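Local coordinates for ferritin like protein (Caulobacter vibrioides, PDB 3HL1) that is of unknown function but belongs to the ferritin-like family and probably binds metal, at residues A[90-94]-A[127-131]; A[100-104]-A[116-120]; A[265-269]-A[306-310]; A[268-273]-A[299-304]. One frame throughout, in Å; residues are numbered along the deposited sequence.

Contact 1. Residues A[90-94]-A[127-131]; sequences DLDTP and RTQRE
The backbone carbonyl of Thr128 receives the amide of Thr93: N to O is 3.1 Å and the N-H...O angle of 173° makes the bond nearly straight. One residue on, the side-chain amide of Gln129 reaches back to segment 90-94, its NE2 lying 3.0 Å from Thr93 O; at 129° on the hydrogen this second bond is weak. Two waters complete the join: one donates to Gln129 O and is hydrogen-bonded to Thr93 OG1, and another donates to Pro94 O, which follows a cis peptide, and to Arg127 O, the latter bond very short and less sure. The contact thereby joins the loop that precedes helix 112-121 to the one that follows it in the ferritin-like chain. Asp92 and Thr128 lie against each other through Asp92 OD1, which is 3.1 Å from Thr128 CB, while the Thr128 hydroxyl bonds to Glu125 O. At the far end Arg130 bends at chi3 (-100°), bringing its guanidinium over Leu91; Leu91 CB sits beneath one face, off-centre, 3.8 Å from Arg130 NH1. The charge of Arg130 is met through NE by Glu146, in a salt bridge from helix 144-157.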
loop_
_atom_site.group_PDB
_atom_site.type_symbol
_atom_site.label_atom_id
_atom_site.label_comp_id
_atom_site.label_asym_id
_atom_site.label_seq_id
_atom_site.Cartn_x
_atom_site.Cartn_y
_atom_site.Cartn_z
ATOM N N ASP A 90 -12.461 1.091 14.790
ATOM C CA ASP A 90 -13.611 1.161 15.697
ATOM C C ASP A 90 -14.610 0.113 15.286
ATOM O O ASP A 90 -15.508 -0.210 16.035
ATOM C CB ASP A 90 -14.355 2.504 15.620
ATOM C CG ASP A 90 -13.577 3.672 16.197
ATOM O OD1 ASP A 90 -12.617 3.468 16.972
ATOM O OD2 ASP A 90 -13.967 4.821 15.877
ATOM N N LEU A 91 -14.501 -0.387 14.062
ATOM C CA LEU A 91 -15.394 -1.448 13.619
ATOM C C LEU A 91 -15.045 -2.817 14.214
ATOM O O LEU A 91 -15.833 -3.752 14.145
ATOM C CB LEU A 91 -15.427 -1.540 12.095
ATOM C CG LEU A 91 -15.939 -0.313 11.337
ATOM C CD1 LEU A 91 -15.740 -0.473 9.867
ATOM C CD2 LEU A 91 -17.434 -0.110 11.648
ATOM N N ASP A 92 -13.842 -2.948 14.746
ATOM C CA ASP A 92 -13.318 -4.236 15.145
ATOM C C ASP A 92 -13.486 -4.446 16.649
ATOM O O ASP A 92 -13.464 -3.501 17.413
ATOM C CB ASP A 92 -11.817 -4.300 14.812
ATOM C CG ASP A 92 -11.527 -4.105 13.344
ATOM O OD1 ASP A 92 -12.408 -4.486 12.543
ATOM O OD2 ASP A 92 -10.441 -3.571 12.996
ATOM N N THR A 93 -13.581 -5.703 17.054
ATOM C CA THR A 93 -13.722 -6.065 18.467
ATOM C C THR A 93 -12.734 -7.213 18.787
ATOM O O THR A 93 -12.762 -8.274 18.152
ATOM C CB THR A 93 -15.179 -6.455 18.747
ATOM O OG1 THR A 93 -15.526 -7.544 17.896
ATOM C CG2 THR A 93 -16.172 -5.267 18.438
ATOM N N PRO A 94 -11.756 -6.958 19.670
ATOM C CA PRO A 94 -11.459 -5.668 20.325
ATOM C C PRO A 94 -10.905 -4.678 19.291
ATOM O O PRO A 94 -10.448 -5.103 18.219
ATOM C CB PRO A 94 -10.388 -6.037 21.364
ATOM C CG PRO A 94 -9.659 -7.192 20.748
ATOM C CD PRO A 94 -10.749 -7.985 20.010
ATOM N N ARG A 127 -9.133 -11.649 13.114
ATOM C CA ARG A 127 -9.083 -11.083 14.472
ATOM C C ARG A 127 -10.119 -9.980 14.729
ATOM O O ARG A 127 -10.421 -9.666 15.865
ATOM C CB ARG A 127 -7.668 -10.589 14.723
ATOM C CG ARG A 127 -6.706 -11.744 14.670
ATOM C CD ARG A 127 -5.339 -11.308 14.495
ATOM N NE ARG A 127 -4.695 -10.984 15.749
ATOM C CZ ARG A 127 -3.794 -11.736 16.366
ATOM N NH1 ARG A 127 -3.263 -11.277 17.492
ATOM N NH2 ARG A 127 -3.414 -12.916 15.874
ATOM N N THR A 128 -10.674 -9.389 13.665
ATOM C CA THR A 128 -11.639 -8.280 13.803
ATOM C C THR A 128 -12.988 -8.727 14.405
ATOM O O THR A 128 -13.749 -7.922 14.945
ATOM C CB THR A 128 -11.882 -7.589 12.445
ATOM O OG1 THR A 128 -12.513 -8.493 11.508
ATOM C CG2 THR A 128 -10.565 -7.069 11.892
ATOM N N GLN A 129 -13.269 -10.017 14.297
ATOM C CA GLN A 129 -14.540 -10.583 14.742
ATOM C C GLN A 129 -15.723 -9.821 14.153
ATOM O O GLN A 129 -16.605 -9.379 14.871
ATOM C CB GLN A 129 -14.641 -10.593 16.255
ATOM C CG GLN A 129 -13.545 -11.349 16.940
ATOM C CD GLN A 129 -13.926 -11.677 18.358
ATOM O OE1 GLN A 129 -14.812 -12.505 18.583
ATOM N NE2 GLN A 129 -13.277 -11.023 19.326
ATOM N N ARG A 130 -15.700 -9.590 12.848
ATOM C CA ARG A 130 -16.874 -9.018 12.226
ATOM C C ARG A 130 -17.228 -9.689 10.937
ATOM O O ARG A 130 -16.380 -10.229 10.242
ATOM C CB ARG A 130 -16.780 -7.498 12.065
ATOM C CG ARG A 130 -15.690 -6.948 11.218
ATOM C CD ARG A 130 -15.773 -5.433 11.217
ATOM N NE ARG A 130 -16.419 -4.845 10.035
ATOM C CZ ARG A 130 -17.537 -4.113 10.013
ATOM N NH1 ARG A 130 -18.252 -3.866 11.106
ATOM N NH2 ARG A 130 -17.955 -3.626 8.863
ATOM N N GLU A 131 -18.526 -9.693 10.670
ATOM C CA GLU A 131 -19.048 -10.084 9.375
ATOM C C GLU A 131 -18.690 -8.972 8.369
ATOM O O GLU A 131 -18.978 -7.810 8.636
ATOM C CB GLU A 131 -20.572 -10.281 9.460
ATOM C CG GLU A 131 -20.971 -11.682 9.898
ATOM C CD GLU A 131 -20.538 -12.717 8.875
ATOM O OE1 GLU A 131 -20.892 -12.561 7.688
ATOM O OE2 GLU A 131 -19.830 -13.670 9.251
HETATM O O HOH W 1 -16.244 -6.677 15.444
HETATM O O HOH W 2 -9.967 -7.269 16.573
#

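Contact 2. Residues A[100-104]-A[116-120]; sequences FTPYS and NTMCL
Phe100 lays one face of its ring against Cys119 of helix 112-121. Cys119 CB stands 3.9 Å from the centroid of the Phe100 ring and close to its normal, a CH-pi contact displaced toward the rim, whereas the sulfur takes an oblique place beyond it. Asn116 OD1 approaches the same ring at its edge, in plane, and Leu120 CG packs 3.7 Å from Phe100 CB as the two side chains run antiparallel alongside one another.

Two hydrogen bonds tie the loop backbone to the helix. Asn116 ND2 donates to Pro102 O at 2.8 Å with an N-H...O angle of 160°; the acceptor lies in the Asn116 amide plane, so the amide is turned to present an N-H squarely. Asn116 CG stands anti to its own carbonyl carbon (chi1 -79°), which carries ND2 out to the loop. Next, Ser104 N donates to Thr117 OG1, 2.9 Å away and nearly straight at 169°. That hydroxyl is also bonded to Thr113 O one helical turn back, so it links loop and helix at one atom. Beside these bonds, Leu120 CD1 presses on one face of the Tyr103 ring, 3.4 Å from Tyr103 CD2, with Thr117 OG1 at the ring edge.

Phe234 and Arg241 of helix 233-242 also touch Phe100, and Ser104 O is bonded to Tyr28 OH of helix 8-35. Within this ferritin-like chain, Asn116, Thr117, Cys119 and Leu120 thus form one face of helix 112-121 that grips an irregular loop containing a cis-proline.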
loop_
_atom_site.group_PDB
_atom_site.type_symbol
_atom_site.label_atom_id
_atom_site.label_comp_id
_atom_site.label_asym_id
_atom_site.label_seq_id
_atom_site.Cartn_x
_atom_site.Cartn_y
_atom_site.Cartn_z
ATOM N N PHE A 100 -2.179 -1.970 19.853
ATOM C CA PHE A 100 -1.088 -1.354 19.130
ATOM C C PHE A 100 -1.137 0.125 19.348
ATOM O O PHE A 100 -1.529 0.884 18.483
ATOM C CB PHE A 100 -1.202 -1.733 17.646
ATOM C CG PHE A 100 -1.189 -3.203 17.413
ATOM C CD1 PHE A 100 -0.028 -3.946 17.657
ATOM C CD2 PHE A 100 -2.329 -3.865 16.968
ATOM C CE1 PHE A 100 0.002 -5.331 17.441
ATOM C CE2 PHE A 100 -2.313 -5.256 16.753
ATOM C CZ PHE A 100 -1.142 -5.992 16.998
ATOM N N THR A 101 -0.763 0.540 20.553
ATOM C CA THR A 101 -0.776 1.947 20.914
ATOM C C THR A 101 0.532 2.275 21.655
ATOM O O THR A 101 1.039 1.447 22.434
ATOM C CB THR A 101 -1.999 2.280 21.781
ATOM O OG1 THR A 101 -1.857 3.580 22.318
ATOM C CG2 THR A 101 -2.112 1.356 22.936
ATOM N N PRO A 102 1.126 3.447 21.384
ATOM C CA PRO A 102 0.693 4.507 20.514
ATOM C C PRO A 102 0.795 4.159 19.011
ATOM O O PRO A 102 1.533 3.245 18.650
ATOM C CB PRO A 102 1.658 5.639 20.864
ATOM C CG PRO A 102 2.915 4.929 21.217
ATOM C CD PRO A 102 2.449 3.743 21.990
ATOM N N TYR A 103 0.073 4.907 18.195
ATOM C CA TYR A 103 0.101 4.745 16.736
ATOM C C TYR A 103 -0.216 6.099 16.043
ATOM O O TYR A 103 -0.722 7.017 16.698
ATOM C CB TYR A 103 -0.874 3.638 16.367
ATOM C CG TYR A 103 -2.323 4.074 16.181
ATOM C CD1 TYR A 103 -3.214 4.216 17.245
ATOM C CD2 TYR A 103 -2.789 4.304 14.911
ATOM C CE1 TYR A 103 -4.540 4.614 17.013
ATOM C CE2 TYR A 103 -4.059 4.699 14.680
ATOM C CZ TYR A 103 -4.937 4.844 15.706
ATOM O OH TYR A 103 -6.207 5.211 15.317
ATOM N N SER A 104 0.140 6.250 14.758
ATOM C CA SER A 104 -0.038 7.526 14.069
ATOM C C SER A 104 0.029 7.359 12.586
ATOM O O SER A 104 0.848 6.555 12.113
ATOM C CB SER A 104 1.073 8.485 14.549
ATOM O OG SER A 104 0.991 9.723 13.891
ATOM N N ASN A 116 3.812 -0.036 15.578
ATOM C CA ASN A 116 2.409 -0.296 15.935
ATOM C C ASN A 116 1.411 -0.042 14.783
ATOM O O ASN A 116 0.498 -0.885 14.537
ATOM C CB ASN A 116 1.958 0.537 17.159
ATOM C CG ASN A 116 2.429 -0.043 18.470
ATOM O OD1 ASN A 116 2.720 -1.248 18.577
ATOM N ND2 ASN A 116 2.535 0.818 19.483
ATOM N N THR A 117 1.566 1.105 14.126
ATOM C CA THR A 117 0.770 1.485 12.946
ATOM C C THR A 117 0.886 0.454 11.814
ATOM O O THR A 117 -0.105 0.115 11.201
ATOM C CB THR A 117 1.167 2.870 12.461
ATOM O OG1 THR A 117 1.154 3.774 13.572
ATOM C CG2 THR A 117 0.195 3.365 11.341
HETATM N N MSE A 118 2.112 -0.023 11.543
HETATM C CA MSE A 118 2.355 -1.083 10.544
HETATM C C MSE A 118 1.627 -2.394 10.875
HETATM O O MSE A 118 1.012 -3.003 9.983
HETATM C CB MSE A 118 3.855 -1.271 10.349
HETATM C CG MSE A 118 4.435 -0.038 9.736
HETATM SE SE MSE A 118 6.361 -0.105 9.649
HETATM C CE MSE A 118 6.523 -1.172 8.339
ATOM N N CYS A 119 1.576 -2.727 12.166
ATOM C CA CYS A 119 0.828 -3.895 12.663
ATOM C C CYS A 119 -0.675 -3.700 12.465
ATOM O O CYS A 119 -1.381 -4.605 12.005
ATOM C CB CYS A 119 1.121 -4.183 14.139
ATOM S SG CYS A 119 2.781 -4.832 14.468
ATOM N N LEU A 120 -1.152 -2.504 12.759
ATOM C CA LEU A 120 -2.556 -2.130 12.552
ATOM C C LEU A 120 -2.975 -2.191 11.084
ATOM O O LEU A 120 -4.023 -2.745 10.754
ATOM C CB LEU A 120 -2.772 -0.716 13.083
ATOM C CG LEU A 120 -2.955 -0.581 14.585
ATOM C CD1 LEU A 120 -2.794 0.861 14.984
ATOM C CD2 LEU A 120 -4.325 -1.090 14.962
#

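Contact 3. Residues A[265-269]-A[306-310]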
loop_
_atom_site.group_PDB
_atom_site.type_symbol
_atom_site.label_atom_id
_atom_site.label_comp_id
_atom_site.label_asym_id
_atom_site.label_seq_id
_atom_site.Cartn_x
_atom_site.Cartn_y
_atom_site.Cartn_z
ATOM N N ALA A 265 16.186 18.800 0.431
ATOM C CA ALA A 265 16.079 17.343 0.287
ATOM C C ALA A 265 14.609 16.910 0.222
ATOM O O ALA A 265 14.219 16.089 -0.638
ATOM C CB ALA A 265 16.860 16.609 1.448
ATOM N N GLN A 266 13.786 17.441 1.118
ATOM C CA GLN A 266 12.362 17.236 1.030
ATOM C C GLN A 266 11.803 17.682 -0.302
ATOM O O GLN A 266 10.960 17.009 -0.866
ATOM C CB GLN A 266 11.629 17.936 2.184
ATOM C CG GLN A 266 11.872 17.319 3.523
ATOM C CD GLN A 266 11.214 18.085 4.674
ATOM O OE1 GLN A 266 10.984 19.299 4.596
ATOM N NE2 GLN A 266 10.849 17.360 5.721
ATOM N N ALA A 267 12.197 18.867 -0.769
ATOM C CA ALA A 267 11.632 19.383 -1.997
ATOM C C ALA A 267 11.960 18.464 -3.156
ATOM O O ALA A 267 11.126 18.257 -4.028
ATOM C CB ALA A 267 12.103 20.768 -2.292
ATOM N N ARG A 268 13.192 17.949 -3.175
ATOM C CA ARG A 268 13.590 17.014 -4.227
ATOM C C ARG A 268 12.747 15.724 -4.201
ATOM O O ARG A 268 12.309 15.221 -5.248
ATOM C CB ARG A 268 15.069 16.752 -4.137
ATOM C CG ARG A 268 15.478 15.558 -4.865
ATOM C CD ARG A 268 16.936 15.323 -4.789
ATOM N NE ARG A 268 17.176 14.313 -5.797
ATOM C CZ ARG A 268 17.694 14.520 -7.000
ATOM N NH1 ARG A 268 18.153 15.728 -7.371
ATOM N NH2 ARG A 268 17.795 13.471 -7.822
ATOM N N LEU A 269 12.490 15.210 -3.016
ATOM C CA LEU A 269 11.646 14.057 -2.860
ATOM C C LEU A 269 10.208 14.296 -3.322
ATOM O O LEU A 269 9.661 13.476 -4.008
ATOM C CB LEU A 269 11.667 13.554 -1.406
ATOM C CG LEU A 269 10.707 12.410 -0.986
ATOM C CD1 LEU A 269 10.939 11.206 -1.971
ATOM C CD2 LEU A 269 10.978 12.037 0.446
ATOM N N SER A 306 18.380 10.452 1.780
ATOM C CA SER A 306 19.091 11.710 1.868
ATOM C C SER A 306 18.383 12.677 2.832
ATOM O O SER A 306 19.048 13.349 3.625
ATOM C CB SER A 306 19.317 12.302 0.479
ATOM O OG SER A 306 19.616 13.664 0.633
ATOM N N CYS A 307 17.052 12.679 2.866
ATOM C CA CYS A 307 16.303 13.432 3.879
ATOM C C CYS A 307 16.717 13.062 5.282
ATOM O O CYS A 307 17.097 13.920 6.076
ATOM C CB CYS A 307 14.794 13.234 3.735
ATOM S SG CYS A 307 14.058 14.000 2.271
ATOM N N TRP A 308 16.672 11.767 5.601
ATOM C CA TRP A 308 17.063 11.299 6.911
ATOM C C TRP A 308 18.493 11.651 7.299
ATOM O O TRP A 308 18.749 12.108 8.433
ATOM C CB TRP A 308 16.887 9.780 7.000
ATOM C CG TRP A 308 15.498 9.340 7.265
ATOM C CD1 TRP A 308 14.792 8.467 6.522
ATOM C CD2 TRP A 308 14.693 9.673 8.383
ATOM N NE1 TRP A 308 13.574 8.206 7.118
ATOM C CE2 TRP A 308 13.480 8.960 8.250
ATOM C CE3 TRP A 308 14.854 10.516 9.483
ATOM C CZ2 TRP A 308 12.453 9.066 9.167
ATOM C CZ3 TRP A 308 13.826 10.608 10.421
ATOM C CH2 TRP A 308 12.645 9.897 10.258
ATOM N N LYS A 309 19.426 11.414 6.386
ATOM C CA LYS A 309 20.796 11.786 6.630
ATOM C C LYS A 309 20.976 13.281 6.932
ATOM O O LYS A 309 21.880 13.634 7.685
ATOM C CB LYS A 309 21.656 11.413 5.449
ATOM C CG LYS A 309 22.008 9.930 5.390
ATOM C CD LYS A 309 22.742 9.656 4.081
ATOM C CE LYS A 309 23.860 8.689 4.157
ATOM N NZ LYS A 309 23.805 7.718 5.270
ATOM N N LEU A 310 20.153 14.137 6.334
ATOM C CA LEU A 310 20.178 15.576 6.599
ATOM C C LEU A 310 19.344 16.022 7.788
ATOM O O LEU A 310 19.259 17.210 8.059
ATOM C CB LEU A 310 19.817 16.381 5.341
ATOM C CG LEU A 310 20.831 16.238 4.213
ATOM C CD1 LEU A 310 20.315 16.613 2.851
ATOM C CD2 LEU A 310 22.165 16.966 4.534
#
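With chi1 at -70°, Cys307 holds SG anti to its own carbonyl carbon and sends the sulfur across to helix 261-283, where it meets Ala265, Gln266 and Leu269. Leu269 instead sets CG trans to its backbone N (chi1 174°), which carries the branched end toward that same sulfur.

Cys307 SG reaches the helix backbone as well as its side chains. Cys307 SG lies 3.6 Å from both Ala265 O and Gln266 N, and no hydrogen bond spans the two segments. The Ala265 methyl touches the sulfur at 3.9 Å, from CB to Cys307 SG, while Leu269 CD2 comes within 4.1 Å of Cys307 SG. The small side chain of Ala265 is consistent with the close backbone approach: the CA atoms of Ala265 and Cys307 are 5.3 Å apart. Leu310 adds a second apolar touch, its CD1 sitting 3.7 Å from Ala265 CB at the more exposed side of the contact.

The polar end of Gln266 is used elsewhere, NE2 donating to Val313 O and Thr254 O, so it ties helix 261-283 to the loop before it and to the C-terminal tail. Cys307 and its neighbours lie in the last turn of helix 292-309, and Leu310 just follows. On that same turn Trp308 touches Tyr34 and Ser35 of helix 8-35 and its NE1 is bonded to Thr31 O, placing the end of helix 292-309 between helices 261-283 and 8-35.

Contact 4. Residues A[268-273]-A[299-304]; sequences RLIADF and KLGGDI
Charged groups gather along one side of the interface. Arg268, its chain extended from CG to NE, reaches Asp303 with NE 2.9 Å from OD1, a salt bridge whose N-H...O angle is 161°. Asp303 OD1 lies in the guanidinium plane, yet the donor comes from above the carboxylate plane, and the two groups are turned 72° apart. Asp272 and Lys299 extend this into a four-residue network; the Asp272-Lys299 ion pair is long and, because the placing of Asp272 OD2 is doubtful, uncertain. Bends at chi3 and chi4 turn Lys299 NZ back to Gln296 O of its own helix, to which it is hydrogen-bonded, and to a water. That water joins the two helices, donating to Asp272 O and accepting from Lys299 NZ, 3.1 Å away.

The helices carrying these groups, 261-283 and 292-309, form an antiparallel pair: their short segments run at 160° with axes 9.4 Å apart at closest approach.

Apolar contacts fill the inner side. Leu269 CD1 meets Ile304 CG1 at 3.8 Å and Leu300 CD2 at 3.9 Å, the two leucines lying roughly perpendicular. Leu300 CD2 also rests 3.7 Å from Phe273 N, and Leu300 CD1 approaches the edge of the Phe273 ring, near its plane. Beyond the pair, Phe273 stacks edge-to-face with Tyr316 and touches Pro27, while Ile304 packs on Leu30 and Tyr34 of helix 8-35.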
loop_
_atom_site.group_PDB
_atom_site.type_symbol
_atom_site.label_atom_id
_atom_site.label_comp_id
_atom_site.label_asym_id
_atom_site.label_seq_id
_atom_site.Cartn_x
_atom_site.Cartn_y
_atom_site.Cartn_z
ATOM N N ARG A 268 13.192 17.949 -3.175
ATOM C CA ARG A 268 13.590 17.014 -4.227
ATOM C C ARG A 268 12.747 15.724 -4.201
ATOM O O ARG A 268 12.309 15.221 -5.248
ATOM C CB ARG A 268 15.069 16.752 -4.137
ATOM C CG ARG A 268 15.478 15.558 -4.865
ATOM C CD ARG A 268 16.936 15.323 -4.789
ATOM N NE ARG A 268 17.176 14.313 -5.797
ATOM C CZ ARG A 268 17.694 14.520 -7.000
ATOM N NH1 ARG A 268 18.153 15.728 -7.371
ATOM N NH2 ARG A 268 17.795 13.471 -7.822
ATOM N N LEU A 269 12.490 15.210 -3.016
ATOM C CA LEU A 269 11.646 14.057 -2.860
ATOM C C LEU A 269 10.208 14.296 -3.322
ATOM O O LEU A 269 9.661 13.476 -4.008
ATOM C CB LEU A 269 11.667 13.554 -1.406
ATOM C CG LEU A 269 10.707 12.410 -0.986
ATOM C CD1 LEU A 269 10.939 11.206 -1.971
ATOM C CD2 LEU A 269 10.978 12.037 0.446
ATOM N N ILE A 270 9.625 15.419 -2.931
ATOM C CA ILE A 270 8.301 15.806 -3.382
ATOM C C ILE A 270 8.218 15.860 -4.913
ATOM O O ILE A 270 7.323 15.281 -5.489
ATOM C CB ILE A 270 7.894 17.121 -2.757
ATOM C CG1 ILE A 270 7.760 16.983 -1.234
ATOM C CG2 ILE A 270 6.540 17.663 -3.350
ATOM C CD1 ILE A 270 7.767 18.335 -0.468
ATOM N N ALA A 271 9.176 16.510 -5.565
ATOM C CA ALA A 271 9.221 16.577 -6.984
ATOM C C ALA A 271 9.382 15.188 -7.640
ATOM O O ALA A 271 8.632 14.812 -8.568
ATOM C CB ALA A 271 10.358 17.506 -7.429
ATOM N N ASP A 272 10.381 14.428 -7.197
ATOM C CA ASP A 272 10.644 13.103 -7.801
ATOM C C ASP A 272 9.452 12.150 -7.577
ATOM O O ASP A 272 9.066 11.397 -8.476
ATOM C CB ASP A 272 11.927 12.459 -7.235
ATOM C CG ASP A 272 13.203 13.124 -7.710
ATOM O OD1 ASP A 272 13.148 13.908 -8.672
ATOM O OD2 ASP A 272 14.273 12.878 -7.081
ATOM N N PHE A 273 8.832 12.217 -6.418
ATOM C CA PHE A 273 7.634 11.412 -6.124
ATOM C C PHE A 273 6.475 11.779 -7.068
ATOM O O PHE A 273 5.833 10.870 -7.568
ATOM C CB PHE A 273 7.245 11.500 -4.668
ATOM C CG PHE A 273 6.207 10.483 -4.238
ATOM C CD1 PHE A 273 6.479 9.134 -4.249
ATOM C CD2 PHE A 273 4.932 10.902 -3.859
ATOM C CE1 PHE A 273 5.505 8.242 -3.855
ATOM C CE2 PHE A 273 3.977 9.990 -3.480
ATOM C CZ PHE A 273 4.268 8.682 -3.537
ATOM N N LYS A 299 16.061 5.934 -7.449
ATOM C CA LYS A 299 16.308 7.303 -7.144
ATOM C C LYS A 299 15.465 7.797 -5.976
ATOM O O LYS A 299 15.921 8.609 -5.227
ATOM C CB LYS A 299 15.983 8.144 -8.372
ATOM C CG LYS A 299 16.772 9.482 -8.496
ATOM C CD LYS A 299 15.966 10.594 -9.238
ATOM C CE LYS A 299 14.855 10.051 -10.179
ATOM N NZ LYS A 299 13.548 9.738 -9.446
ATOM N N LEU A 300 14.225 7.354 -5.871
ATOM C CA LEU A 300 13.321 7.752 -4.785
ATOM C C LEU A 300 13.903 7.298 -3.475
ATOM O O LEU A 300 13.913 8.007 -2.486
ATOM C CB LEU A 300 11.945 7.124 -4.983
ATOM C CG LEU A 300 10.984 7.897 -5.909
ATOM C CD1 LEU A 300 9.670 7.125 -5.991
ATOM C CD2 LEU A 300 10.762 9.276 -5.340
ATOM N N GLY A 301 14.464 6.101 -3.471
ATOM C CA GLY A 301 15.039 5.593 -2.242
ATOM C C GLY A 301 16.263 6.410 -1.826
ATOM O O GLY A 301 16.458 6.733 -0.649
ATOM N N GLY A 302 17.074 6.774 -2.799
ATOM C CA GLY A 302 18.162 7.698 -2.532
ATOM C C GLY A 302 17.697 9.047 -2.004
ATOM O O GLY A 302 18.304 9.620 -1.077
ATOM N N ASP A 303 16.605 9.571 -2.558
ATOM C CA ASP A 303 15.987 10.797 -2.058
ATOM C C ASP A 303 15.479 10.723 -0.606
ATOM O O ASP A 303 15.612 11.678 0.186
ATOM C CB ASP A 303 14.733 11.154 -2.884
ATOM C CG ASP A 303 15.028 11.569 -4.286
ATOM O OD1 ASP A 303 16.176 11.849 -4.626
ATOM O OD2 ASP A 303 14.082 11.536 -5.102
ATOM N N ILE A 304 14.849 9.603 -0.270
ATOM C CA ILE A 304 14.309 9.368 1.080
ATOM C C ILE A 304 15.452 9.243 2.085
ATOM O O ILE A 304 15.442 9.824 3.181
ATOM C CB ILE A 304 13.403 8.095 1.097
ATOM C CG1 ILE A 304 12.262 8.280 0.121
ATOM C CG2 ILE A 304 12.885 7.824 2.503
ATOM C CD1 ILE A 304 11.482 6.963 -0.245
HETATM O O HOH W 3 10.814 10.696 -10.563
#

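In the fold
Contacts 3 and 4 are successive parts of one interface: both pair helix 261-283 with helix 292-309, share Arg268 and Leu269, and have centres about 8 Å apart. Contact 2 uses helix 112-121 itself, contact 1 the loops before and after it in sequence; their centres are about 16 Å apart and their nearest atoms about 6 Å, and the segments of contact 2 fall between those of contact 1 in sequence. Contact 1 lies across the chain's centre from contacts 3 and 4, about 39 and 37 Å away between centres. Contact 2 is nearer to them, at about 25 and 26 Å between centres. Helix 8-35 is a common neighbour of contacts 2, 3 and 4. None of the four contacts includes a metal ion.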